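Local coordinates for putative laminarinase (Phanerochaete chrysosporium, PDB 2W39), which probably hydrolyses beta-glucans such as laminarin and lichenin, as an extracellular family 16 glycoside hydrolase of a white rot fungus, at residues L15-E21 with V34-L40; M146-N152 with G164-P170; S214-I219 with V294-Q298. All coordinates share one frame; numbering follows the deposited sequence.

Interaction 1: residues L15-E21 with V34-L40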
loop_
_atom_site.group_PDB
_atom_site.type_symbol
_atom_site.label_atom_id
_atom_site.label_comp_id
_atom_site.label_asym_id
_atom_site.label_seq_id
_atom_site.Cartn_x
_atom_site.Cartn_y
_atom_site.Cartn_z
ATOM N N LEU A 15 -4.532 -16.191 -6.157
ATOM C CA LEU A 15 -4.675 -17.321 -5.237
ATOM C C LEU A 15 -3.531 -18.312 -5.359
ATOM O O LEU A 15 -3.317 -19.106 -4.446
ATOM C CB LEU A 15 -6.022 -18.022 -5.415
ATOM C CG LEU A 15 -7.242 -17.113 -5.250
ATOM C CD1 LEU A 15 -8.531 -17.931 -5.439
ATOM C CD2 LEU A 15 -7.244 -16.386 -3.904
ATOM N N SER A 16 -2.787 -18.297 -6.463
ATOM C CA SER A 16 -1.620 -19.178 -6.561
ATOM C C SER A 16 -0.296 -18.441 -6.409
ATOM O O SER A 16 0.703 -19.053 -6.053
ATOM C CB SER A 16 -1.629 -20.000 -7.850
ATOM O OG SER A 16 -1.733 -19.173 -8.986
ATOM N N THR A 17 -0.297 -17.125 -6.634
ATOM C CA THR A 17 0.971 -16.389 -6.685
ATOM C C THR A 17 1.240 -15.555 -5.430
ATOM O O THR A 17 2.348 -15.028 -5.260
ATOM C CB THR A 17 1.016 -15.484 -7.923
ATOM O OG1 THR A 17 -0.027 -14.519 -7.799
ATOM C CG2 THR A 17 0.869 -16.313 -9.226
ATOM N N PHE A 18 0.245 -15.482 -4.551
ATOM C CA PHE A 18 0.368 -14.833 -3.237
ATOM C C PHE A 18 -0.050 -15.829 -2.186
ATOM O O PHE A 18 -0.755 -16.782 -2.489
ATOM C CB PHE A 18 -0.575 -13.622 -3.127
ATOM C CG PHE A 18 -0.079 -12.373 -3.826
ATOM C CD1 PHE A 18 0.143 -12.333 -5.198
ATOM C CD2 PHE A 18 0.150 -11.211 -3.087
ATOM C CE1 PHE A 18 0.596 -11.183 -5.811
ATOM C CE2 PHE A 18 0.598 -10.041 -3.694
ATOM C CZ PHE A 18 0.832 -10.029 -5.064
ATOM N N THR A 19 0.368 -15.598 -0.948
ATOM C CA THR A 19 -0.224 -16.274 0.190
ATOM C C THR A 19 -0.920 -15.232 1.062
ATOM O O THR A 19 -0.684 -14.027 0.934
ATOM C CB THR A 19 0.794 -17.038 1.038
ATOM O OG1 THR A 19 1.683 -16.112 1.651
ATOM C CG2 THR A 19 1.565 -18.023 0.196
ATOM N N HIS A 20 -1.813 -15.697 1.918
ATOM C CA HIS A 20 -2.369 -14.870 2.978
ATOM C C HIS A 20 -1.550 -15.081 4.242
ATOM O O HIS A 20 -1.307 -16.221 4.666
ATOM C CB HIS A 20 -3.818 -15.275 3.254
ATOM C CG HIS A 20 -4.797 -14.848 2.204
ATOM N ND1 HIS A 20 -4.674 -15.174 0.869
ATOM C CD2 HIS A 20 -5.960 -14.158 2.314
ATOM C CE1 HIS A 20 -5.709 -14.679 0.205
ATOM N NE2 HIS A 20 -6.510 -14.067 1.057
ATOM N N GLU A 21 -1.116 -13.992 4.860
ATOM C CA GLU A 21 -0.326 -14.065 6.079
ATOM C C GLU A 21 -1.265 -14.059 7.278
ATOM O O GLU A 21 -1.871 -13.030 7.596
ATOM C CB GLU A 21 0.624 -12.885 6.148
ATOM C CG GLU A 21 1.623 -12.794 4.997
ATOM C CD GLU A 21 2.635 -11.716 5.278
ATOM O OE1 GLU A 21 2.432 -10.564 4.836
ATOM O OE2 GLU A 21 3.637 -12.037 5.970
ATOM N N VAL A 34 -6.616 -13.484 8.589
ATOM C CA VAL A 34 -6.967 -14.877 8.340
ATOM C C VAL A 34 -6.164 -15.465 7.200
ATOM O O VAL A 34 -5.641 -14.745 6.350
ATOM C CB VAL A 34 -8.483 -15.039 8.101
ATOM C CG1 VAL A 34 -9.261 -14.565 9.336
ATOM C CG2 VAL A 34 -8.937 -14.308 6.844
ATOM N N ASP A 35 -6.035 -16.786 7.193
ATOM C CA ASP A 35 -5.346 -17.462 6.113
ATOM C C ASP A 35 -6.202 -17.527 4.846
ATOM O O ASP A 35 -7.347 -17.085 4.823
ATOM C CB ASP A 35 -4.794 -18.843 6.551
ATOM C CG ASP A 35 -5.818 -19.948 6.560
ATOM O OD1 ASP A 35 -5.373 -21.104 6.732
ATOM O OD2 ASP A 35 -7.028 -19.704 6.440
ATOM N N GLN A 36 -5.628 -18.063 3.780
ATOM C CA GLN A 36 -6.302 -18.050 2.506
ATOM C C GLN A 36 -7.608 -18.850 2.512
ATOM O O GLN A 36 -8.626 -18.377 2.005
ATOM C CB GLN A 36 -5.347 -18.589 1.463
ATOM C CG GLN A 36 -5.871 -18.562 0.087
ATOM C CD GLN A 36 -4.732 -18.429 -0.907
ATOM O OE1 GLN A 36 -3.741 -17.712 -0.677
ATOM N NE2 GLN A 36 -4.859 -19.126 -2.013
ATOM N N ALA A 37 -7.571 -20.064 3.068
ATOM C CA ALA A 37 -8.770 -20.904 3.090
ATOM C C ALA A 37 -9.879 -20.184 3.857
ATOM O O ALA A 37 -11.037 -20.154 3.433
ATOM C CB ALA A 37 -8.470 -22.265 3.727
ATOM N N THR A 38 -9.527 -19.581 4.987
ATOM C CA THR A 38 -10.513 -18.895 5.813
ATOM C C THR A 38 -11.058 -17.665 5.092
ATOM O O THR A 38 -12.271 -17.429 5.085
ATOM C CB THR A 38 -9.908 -18.529 7.164
ATOM O OG1 THR A 38 -9.435 -19.721 7.804
ATOM C CG2 THR A 38 -10.931 -17.867 8.071
ATOM N N ALA A 39 -10.165 -16.908 4.460
ATOM C CA ALA A 39 -10.592 -15.725 3.700
ATOM C C ALA A 39 -11.576 -16.080 2.595
ATOM O O ALA A 39 -12.580 -15.391 2.401
ATOM C CB ALA A 39 -9.391 -15.012 3.107
ATOM N N LEU A 40 -11.280 -17.154 1.865
ATOM C CA LEU A 40 -12.167 -17.572 0.790
ATOM C C LEU A 40 -13.520 -18.037 1.323
ATOM O O LEU A 40 -14.563 -17.659 0.793
ATOM C CB LEU A 40 -11.500 -18.641 -0.070
ATOM C CG LEU A 40 -10.335 -18.134 -0.928
ATOM C CD1 LEU A 40 -9.557 -19.306 -1.508
ATOM C CD2 LEU A 40 -10.810 -17.205 -2.051
HETATM O O HOH W 1 -1.850 -18.695 1.564
HETATM O O HOH W 2 -2.672 -18.440 3.850
HETATM O O HOH W 3 -4.183 -12.431 5.972
#
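Gln-36 lies across the ring of His-20 and spends both ends of its amide on the 15-21 segment. Its NE2 donates to Leu-15 O at 2.9 Å, within the amide plane and onto a carbonyl lone pair, nearly straight (160°). Its OE1 accepts from His-20 ND1 at 3.1 Å, a more bent bond (135°) whose acceptor is tilted from the ring plane. Gln-36 CA sits over the imidazole face, 3.7 Å from the His-20 ring centroid in a CH-pi contact, and with CG anti to the backbone N (chi1 -177°) the extended chain runs past the ND1 side, bringing OE1 to it. Ala-39 CB lies 3.6 Å from His-20 CD2, while Leu-15 and Leu-40 meet tip to tip through their CD2 methyls. One water joins His-20 N to Gln-36 OE1, a second His-20 O to Gln-36 N. Behind Gln-36, Asp-35 is the N-cap of helix 36-41: its OD2 takes Thr-38 N at 2.9 Å and Thr-38 OG1 from the opposite face. Thr-45 OG1 bonds His-20 NE2, engaging both ring nitrogens. The helix 36-40 axis runs nearly perpendicular to strand 18-20, which pairs antiparallel with strand 69-76, whose Val-72 touches both His-20 and Ala-39.

Interaction 2: residues M146-N152 with G164-P170; sequences MTGHATN and GCGVQAP
Met-146 reaches toward Val-167 tip to tip, its CE methyl 4.0 Å from Val-167 CG2. Its chi1 of 63° sets CG between the backbone N and the carbonyl carbon, and the chain then runs out extended to the valine. Thr-147 meets the ring of Pro-170 obliquely, with OG1 3.8 Å from Pro-170 CG and the threonine carbonyl oxygen beside Pro-170 CB. At Gly-148 the chains run close: CA is 3.2 Å from Gln-168 O, and a side chain modelled on this glycine would collide with that oxygen and with Val-167 CG1. His-149 and Gln-168 form a hydrogen-bonded antiparallel pair, His-149 N giving to Gln-168 O and Gln-168 N returning a 2.8 Å bond to His-149 O at 172°. This pairing joins strand 149-152 to strand 165-168, which in turn pairs with strand 129-133 in one of the two large sheets of the GH16 beta-sandwich. Ala-150 and Val-167 make the adjacent non-hydrogen-bonded pair, where Ala-150 CA and Val-167 CA approach to 4.2 Å and CA-H...O contacts run both ways between the strands. On the Val-167 side of the sheet, Ala-229 and Phe-231 of strand 229-232 also touch that valine. At Thr-151 the chain turns a corner. Its N gives a straight bond (170°) to Gly-166 O. In one of two conformers of Gln-168, the Thr-151 side chain crosses that of Gln-168 at about a right angle, and a water links Thr-151 OG1 to Gln-168 OE1. Asn-152 O receives a weak, bent bond from Gly-166 N and sits 3.1 Å from the CA of Cys-165, whose SG is bonded to Cys-155 SG in a disulfide.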
loop_
_atom_site.group_PDB
_atom_site.type_symbol
_atom_site.label_atom_id
_atom_site.label_comp_id
_atom_site.label_asym_id
_atom_site.label_seq_id
_atom_site.Cartn_x
_atom_site.Cartn_y
_atom_site.Cartn_z
ATOM N N MET A 146 9.903 15.920 -8.474
ATOM C CA MET A 146 8.721 15.095 -8.233
ATOM C C MET A 146 7.544 16.035 -8.106
ATOM O O MET A 146 7.731 17.243 -7.899
ATOM C CB MET A 146 8.889 14.260 -6.961
ATOM C CG MET A 146 9.031 15.085 -5.692
ATOM S SD MET A 146 9.558 14.035 -4.344
ATOM C CE MET A 146 9.593 15.213 -2.992
ATOM N N THR A 147 6.328 15.513 -8.237
ATOM C CA THR A 147 5.143 16.360 -8.082
ATOM C C THR A 147 4.628 16.443 -6.644
ATOM O O THR A 147 3.893 17.374 -6.291
ATOM C CB THR A 147 4.003 15.911 -8.986
ATOM O OG1 THR A 147 3.563 14.634 -8.521
ATOM C CG2 THR A 147 4.435 15.812 -10.444
ATOM N N GLY A 148 5.016 15.492 -5.809
ATOM C CA GLY A 148 4.596 15.474 -4.417
ATOM C C GLY A 148 5.459 16.322 -3.498
ATOM O O GLY A 148 6.452 16.943 -3.915
ATOM N N HIS A 149 5.103 16.295 -2.219
ATOM C CA HIS A 149 5.700 17.158 -1.204
ATOM C C HIS A 149 6.347 16.300 -0.119
ATOM O O HIS A 149 5.667 15.518 0.539
ATOM C CB HIS A 149 4.603 18.054 -0.593
ATOM C CG HIS A 149 4.996 18.703 0.692
ATOM N ND1 HIS A 149 5.793 19.825 0.738
ATOM C CD2 HIS A 149 4.707 18.389 1.977
ATOM C CE1 HIS A 149 5.981 20.176 1.997
ATOM N NE2 HIS A 149 5.336 19.321 2.770
ATOM N N ALA A 150 7.656 16.449 0.086
ATOM C CA ALA A 150 8.368 15.686 1.107
ATOM C C ALA A 150 7.936 16.120 2.502
ATOM O O ALA A 150 7.758 17.322 2.750
ATOM C CB ALA A 150 9.864 15.874 0.945
ATOM N N THR A 151 7.792 15.154 3.415
ATOM C CA THR A 151 7.414 15.442 4.816
ATOM C C THR A 151 8.476 15.163 5.885
ATOM O O THR A 151 8.496 15.798 6.944
ATOM C CB THR A 151 6.179 14.674 5.226
ATOM O OG1 THR A 151 6.417 13.284 4.984
ATOM C CG2 THR A 151 4.979 15.148 4.430
ATOM N N ASN A 152 9.309 14.167 5.629
ATOM C CA ASN A 152 10.448 13.819 6.472
ATOM C C ASN A 152 11.500 13.293 5.512
ATOM O O ASN A 152 11.172 12.481 4.641
ATOM C CB ASN A 152 10.092 12.711 7.478
ATOM C CG ASN A 152 8.928 13.082 8.401
ATOM O OD1 ASN A 152 7.864 12.457 8.359
ATOM N ND2 ASN A 152 9.129 14.096 9.237
ATOM N N GLY A 164 9.967 6.935 8.737
ATOM C CA GLY A 164 10.505 6.807 7.374
ATOM C C GLY A 164 10.639 8.169 6.704
ATOM O O GLY A 164 10.298 9.208 7.299
ATOM N N CYS A 165 11.127 8.172 5.458
ATOM C CA CYS A 165 11.178 9.398 4.663
ATOM C C CYS A 165 10.008 9.381 3.688
ATOM O O CYS A 165 9.903 8.490 2.849
ATOM C CB CYS A 165 12.498 9.526 3.909
ATOM S SG CYS A 165 12.911 8.078 2.881
ATOM N N GLY A 166 9.103 10.333 3.869
ATOM C CA GLY A 166 7.799 10.322 3.204
ATOM C C GLY A 166 7.602 11.437 2.201
ATOM O O GLY A 166 8.237 12.496 2.290
ATOM N N VAL A 167 6.676 11.199 1.282
ATOM C CA VAL A 167 6.235 12.174 0.307
ATOM C C VAL A 167 4.719 12.079 0.247
ATOM O O VAL A 167 4.163 10.979 0.138
ATOM C CB VAL A 167 6.822 11.881 -1.095
ATOM C CG1 VAL A 167 6.258 12.846 -2.152
ATOM C CG2 VAL A 167 8.353 11.961 -1.071
ATOM N N GLN A 168 4.055 13.234 0.306
ATOM C CA GLN A 168 2.600 13.322 0.166
ATOM C C GLN A 168 2.227 13.586 -1.293
ATOM O O GLN A 168 2.772 14.505 -1.913
ATOM C CB GLN A 168 2.061 14.465 1.039
ATOM C CG GLN A 168 2.381 14.339 2.522
ATOM C CD GLN A 168 1.414 13.441 3.259
ATOM O OE1 GLN A 168 1.794 12.379 3.766
ATOM N NE2 GLN A 168 0.150 13.866 3.337
ATOM N N ALA A 169 1.297 12.804 -1.844
ATOM C CA ALA A 169 0.797 13.062 -3.197
ATOM C C ALA A 169 0.118 14.433 -3.277
ATOM O O ALA A 169 -0.423 14.913 -2.274
ATOM C CB ALA A 169 -0.159 11.987 -3.635
ATOM N N PRO A 170 0.150 15.076 -4.456
ATOM C CA PRO A 170 -0.374 16.439 -4.553
ATOM C C PRO A 170 -1.877 16.561 -4.660
ATOM O O PRO A 170 -2.385 17.682 -4.523
ATOM C CB PRO A 170 0.280 16.966 -5.835
ATOM C CG PRO A 170 0.491 15.729 -6.669
ATOM C CD PRO A 170 0.850 14.665 -5.690
HETATM O O HOH W 4 4.467 11.672 4.064
HETATM O O HOH W 5 7.439 10.226 6.667
#

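Interaction 3: residues S214-I219 with V294-Q298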
loop_
_atom_site.group_PDB
_atom_site.type_symbol
_atom_site.label_atom_id
_atom_site.label_comp_id
_atom_site.label_asym_id
_atom_site.label_seq_id
_atom_site.Cartn_x
_atom_site.Cartn_y
_atom_site.Cartn_z
ATOM N N SER A 214 -2.618 0.273 -19.809
ATOM C CA SER A 214 -3.005 -0.925 -20.567
ATOM C C SER A 214 -2.185 -2.171 -20.295
ATOM O O SER A 214 -2.545 -3.260 -20.744
ATOM C CB SER A 214 -2.987 -0.626 -22.058
ATOM O OG SER A 214 -4.101 0.190 -22.350
ATOM N N GLY A 215 -1.057 -2.008 -19.624
ATOM C CA GLY A 215 -0.250 -3.158 -19.249
ATOM C C GLY A 215 0.311 -4.016 -20.372
ATOM O O GLY A 215 0.213 -5.233 -20.304
ATOM N N PRO A 216 0.928 -3.398 -21.398
ATOM C CA PRO A 216 1.594 -4.196 -22.425
ATOM C C PRO A 216 2.779 -4.915 -21.792
ATOM O O PRO A 216 3.244 -4.544 -20.703
ATOM C CB PRO A 216 2.112 -3.136 -23.411
ATOM C CG PRO A 216 2.336 -1.928 -22.548
ATOM C CD PRO A 216 1.117 -1.964 -21.641
ATOM N N ALA A 217 3.310 -5.905 -22.491
ATOM C CA ALA A 217 4.394 -6.686 -21.924
ATOM C C ALA A 217 5.746 -5.962 -21.938
ATOM O O ALA A 217 6.647 -6.373 -21.223
ATOM C CB ALA A 217 4.492 -8.051 -22.587
ATOM N N THR A 218 5.891 -4.912 -22.754
ATOM C CA THR A 218 7.107 -4.090 -22.782
ATOM C C THR A 218 6.759 -2.668 -22.347
ATOM O O THR A 218 5.771 -2.101 -22.838
ATOM C CB THR A 218 7.728 -4.057 -24.191
ATOM O OG1 THR A 218 8.094 -5.384 -24.578
ATOM C CG2 THR A 218 8.945 -3.177 -24.218
ATOM N N ILE A 219 7.560 -2.100 -21.444
ATOM C CA ILE A 219 7.343 -0.738 -20.969
ATOM C C ILE A 219 8.648 0.023 -20.989
ATOM O O ILE A 219 9.725 -0.579 -21.010
ATOM C CB ILE A 219 6.738 -0.684 -19.539
ATOM C CG1 ILE A 219 7.702 -1.308 -18.511
ATOM C CG2 ILE A 219 5.349 -1.315 -19.517
ATOM C CD1 ILE A 219 7.288 -1.095 -17.058
ATOM N N VAL A 294 -2.322 -6.481 -10.967
ATOM C CA VAL A 294 -0.992 -6.069 -10.511
ATOM C C VAL A 294 -0.013 -6.723 -11.473
ATOM O O VAL A 294 -0.090 -7.937 -11.688
ATOM C CB VAL A 294 -0.694 -6.461 -9.051
ATOM C CG1 VAL A 294 0.743 -6.094 -8.680
ATOM C CG2 VAL A 294 -1.681 -5.778 -8.094
ATOM N N ARG A 295 0.866 -5.925 -12.080
ATOM C CA ARG A 295 1.830 -6.429 -13.041
ATOM C C ARG A 295 3.212 -6.026 -12.593
ATOM O O ARG A 295 3.434 -4.904 -12.135
ATOM C CB ARG A 295 1.541 -5.882 -14.437
ATOM C CG ARG A 295 0.187 -6.384 -14.954
ATOM C CD ARG A 295 -0.120 -6.024 -16.393
ATOM N NE ARG A 295 -1.413 -6.611 -16.782
ATOM C CZ ARG A 295 -2.544 -5.928 -16.970
ATOM N NH1 ARG A 295 -2.570 -4.608 -16.843
ATOM N NH2 ARG A 295 -3.660 -6.570 -17.299
ATOM N N VAL A 296 4.144 -6.958 -12.732
ATOM C CA VAL A 296 5.528 -6.693 -12.380
ATOM C C VAL A 296 6.376 -6.888 -13.625
ATOM O O VAL A 296 6.138 -7.818 -14.401
ATOM C CB VAL A 296 6.019 -7.612 -11.253
ATOM C CG1 VAL A 296 7.467 -7.265 -10.891
ATOM C CG2 VAL A 296 5.114 -7.477 -10.020
ATOM N N TYR A 297 7.356 -6.003 -13.788
ATOM C CA TYR A 297 8.269 -6.003 -14.921
ATOM C C TYR A 297 9.689 -6.022 -14.381
ATOM O O TYR A 297 9.992 -5.428 -13.348
ATOM C CB TYR A 297 8.091 -4.723 -15.744
ATOM C CG TYR A 297 6.718 -4.570 -16.344
ATOM C CD1 TYR A 297 5.646 -4.119 -15.574
ATOM C CD2 TYR A 297 6.502 -4.838 -17.691
ATOM C CE1 TYR A 297 4.385 -3.968 -16.138
ATOM C CE2 TYR A 297 5.252 -4.686 -18.256
ATOM C CZ TYR A 297 4.191 -4.256 -17.472
ATOM O OH TYR A 297 2.933 -4.088 -18.023
ATOM N N GLN A 298 10.585 -6.669 -15.123
ATOM C CA GLN A 298 12.013 -6.704 -14.809
ATOM C C GLN A 298 12.820 -6.634 -16.089
ATOM O O GLN A 298 14.019 -6.344 -16.018
ATOM C CB GLN A 298 12.406 -8.014 -14.147
ATOM C CG GLN A 298 11.959 -8.171 -12.744
ATOM C CD GLN A 298 12.331 -9.527 -12.148
ATOM O OE1 GLN A 298 13.001 -10.378 -12.761
ATOM N NE2 GLN A 298 11.905 -9.723 -10.957
ATOM O OXT GLN A 298 12.272 -6.930 -17.164
#
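Tyr-297 supplies the hydrogen bond of this contact: its OH donates to Pro-216 O at 2.7 Å, with a C=O...donor angle of 150° and the hydroxyl tilted from the carbonyl plane. That oxygen lies near the ring plane, at the edge of the phenol. The apolar contact uses a face instead. Ile-219 CD1 stands 3.8 Å from the Tyr-297 ring centroid, 19° off the normal, in a CH-pi arrangement. The isoleucine lies obliquely over the ring: chi1 of 63° brings CG1 and CD1 over the CG end, while CG2 approaches CE2 at 3.6 Å. A leucine in place of Tyr-297 would probably leave Pro-216 O without its hydroxyl donor and deprive Ile-219 of the flat surface it covers. Van der Waals packing completes the set, with Gly-215 O over one face of the Arg-295 guanidinium. Gly-215, having no side chain, lets Arg-295 NH1 come to 3.6 Å from its CA. Outside the two segments, Asn-8 OD1 holds Arg-295 NE by a hydrogen bond. The turn after helix 210-214 therefore packs on strand 288-297. Between strands 218-220 and 288-297 runs strand 2-9, antiparallel to both.

How the interactions relate
None of the three contacts is wholly core: each mixes buried and exposed residues, and their centres lie 15 to 19 Å from the chain's centre. Interactions 1 and 2 reach the same mixed sheet at places 33 Å apart between centres, on opposite sides of the chain's centre; interaction 3 belongs to the nine-stranded antiparallel sheet. Their chemistry follows position. Interaction 2 pairs neighbouring strands, so backbone hydrogen bonds are its main polar links, and it buries 484 Å². Interaction 1 joins helix 36-41 to helix 14-17 and strand 18-20 through side-chain amide and imidazole bonds, with bridging waters. Interaction 3, the smallest at 257 Å², reaches across strand 2-9 and relies chiefly on one aromatic side chain.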